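Macrophomate synthase intermolecular Diels-Alderase (Macrophoma commelinae, PDB 1IZC) is a magnesium-binding enzyme of the HpcH/HpaI aldolase/citrate lyase family, built on a TIM barrel and assembled as a hexamer. Local coordinates at residues L22-G26 with H86-H90. The protein carries 1 engineered substitution. Numbering follows the deposited sequence.
Sequences LTYPG and HAAQH
Gln-89 reaches from helix 78-91 to the backbone of the loop 22-26. Its CB lies 3.7 Å from Leu-22 O. CG stands beside the backbone N (chi1 -70°), anti to the carbonyl carbon, and the extended chain carries the amide across to the loop. CD lies 3.9 Å from Tyr-24 O and 4.0 Å from Leu-22 O. At the tip, NE2 donates to Tyr-24 O over 3.0 Å, coming from well above the carbonyl plane (59° out of it), while OE1 accepts a weak bond from Gly-26 N at 3.4 Å. With both ends of the amide engaged, its rotation is probably restrained. NE2 also gives a hydrogen to a water that in turn donates to Leu-22 O. On the next residue, the His-90 ring takes Leu-22 CB over one face, a CH-pi contact 3.7 Å from the centroid. Thr-23 CG2 meets the same ring at its edge and lies over a face of the His-86 ring, 4.1 Å from NE2. A second water links Thr-23 O to His-86 NE2; the other ring nitrogen, ND1, bonds Lys-57 of the second subunit. His-91 of that subunit stacks on His-90 and packs against Thr-23, placing the contact at a subunit interface. The arrangement joins the loop before helix 28-37 to an outer helix of the TIM barrel, the one connecting strands 66-70 and 97-101 in a beta-alpha-beta crossover.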
loop_
_atom_site.group_PDB
_atom_site.type_symbol
_atom_site.label_atom_id
_atom_site.label_comp_id
_atom_site.label_asym_id
_atom_site.label_seq_id
_atom_site.Cartn_x
_atom_site.Cartn_y
_atom_site.Cartn_z
ATOM N N LEU A 22 -17.540 14.451 11.192
ATOM C CA LEU A 22 -17.143 13.097 11.564
ATOM C C LEU A 22 -15.644 12.824 11.564
ATOM O O LEU A 22 -15.213 11.713 11.871
ATOM C CB LEU A 22 -17.893 12.086 10.691
ATOM C CG LEU A 22 -19.420 12.153 10.852
ATOM C CD1 LEU A 22 -20.060 11.160 9.895
ATOM C CD2 LEU A 22 -19.833 11.847 12.291
ATOM N N THR A 23 -14.867 13.848 11.228
ATOM C CA THR A 23 -13.409 13.788 11.255
ATOM C C THR A 23 -12.941 14.170 12.660
ATOM O O THR A 23 -11.743 14.151 12.956
ATOM C CB THR A 23 -12.789 14.779 10.262
ATOM O OG1 THR A 23 -13.459 16.040 10.378
ATOM C CG2 THR A 23 -12.917 14.260 8.834
ATOM N N TYR A 24 -13.898 14.521 13.517
ATOM C CA TYR A 24 -13.603 14.889 14.903
ATOM C C TYR A 24 -14.229 13.881 15.855
ATOM O O TYR A 24 -15.227 13.238 15.526
ATOM C CB TYR A 24 -14.091 16.311 15.206
ATOM C CG TYR A 24 -13.099 17.335 14.736
ATOM C CD1 TYR A 24 -13.141 17.839 13.440
ATOM C CD2 TYR A 24 -12.045 17.727 15.560
ATOM C CE1 TYR A 24 -12.152 18.710 12.974
ATOM C CE2 TYR A 24 -11.053 18.591 15.104
ATOM C CZ TYR A 24 -11.112 19.082 13.809
ATOM O OH TYR A 24 -10.139 19.959 13.356
ATOM N N PRO A 25 -13.656 13.732 17.062
ATOM C CA PRO A 25 -14.213 12.762 18.006
ATOM C C PRO A 25 -15.620 13.018 18.497
ATOM O O PRO A 25 -15.996 14.157 18.777
ATOM C CB PRO A 25 -13.217 12.786 19.163
ATOM C CG PRO A 25 -12.821 14.236 19.209
ATOM C CD PRO A 25 -12.610 14.549 17.704
ATOM N N GLY A 26 -16.392 11.941 18.589
ATOM C CA GLY A 26 -17.735 12.033 19.121
ATOM C C GLY A 26 -17.584 12.194 20.626
ATOM O O GLY A 26 -16.486 12.015 21.171
ATOM N N HIS A 86 -11.216 7.118 10.697
ATOM C CA HIS A 86 -12.167 7.854 9.860
ATOM C C HIS A 86 -13.274 6.899 9.405
ATOM O O HIS A 86 -14.449 7.228 9.469
ATOM C CB HIS A 86 -11.509 8.400 8.594
ATOM C CG HIS A 86 -10.801 9.705 8.781
ATOM N ND1 HIS A 86 -10.169 10.354 7.744
ATOM C CD2 HIS A 86 -10.638 10.488 9.875
ATOM C CE1 HIS A 86 -9.649 11.486 8.190
ATOM N NE2 HIS A 86 -9.922 11.590 9.480
ATOM N N ALA A 87 -12.896 5.723 8.918
ATOM C CA ALA A 87 -13.922 4.784 8.440
ATOM C C ALA A 87 -14.916 4.369 9.528
ATOM O O ALA A 87 -16.126 4.270 9.269
ATOM C CB ALA A 87 -13.265 3.547 7.829
ATOM N N ALA A 88 -14.427 4.115 10.738
ATOM C CA ALA A 88 -15.331 3.723 11.827
ATOM C C ALA A 88 -16.405 4.780 12.065
ATOM O O ALA A 88 -17.590 4.466 12.203
ATOM C CB ALA A 88 -14.544 3.495 13.124
ATOM N N GLN A 89 -15.995 6.039 12.133
ATOM C CA GLN A 89 -16.959 7.086 12.380
ATOM C C GLN A 89 -17.823 7.437 11.177
ATOM O O GLN A 89 -19.007 7.687 11.333
ATOM C CB GLN A 89 -16.255 8.340 12.923
ATOM C CG GLN A 89 -15.723 8.134 14.340
ATOM C CD GLN A 89 -15.687 9.418 15.168
ATOM O OE1 GLN A 89 -16.366 9.533 16.198
ATOM N NE2 GLN A 89 -14.888 10.378 14.732
ATOM N N HIS A 90 -17.253 7.427 9.976
ATOM C CA HIS A 90 -18.043 7.791 8.796
ATOM C C HIS A 90 -18.994 6.691 8.334
ATOM O O HIS A 90 -20.139 6.979 7.999
ATOM C CB HIS A 90 -17.112 8.200 7.636
ATOM C CG HIS A 90 -16.386 9.495 7.864
ATOM N ND1 HIS A 90 -16.813 10.696 7.331
ATOM C CD2 HIS A 90 -15.282 9.784 8.599
ATOM C CE1 HIS A 90 -16.006 11.665 7.731
ATOM N NE2 HIS A 90 -15.072 11.137 8.499
HETATM O O HOH W 1 -13.042 10.122 12.552
HETATM O O HOH W 2 -9.517 13.850 11.275
#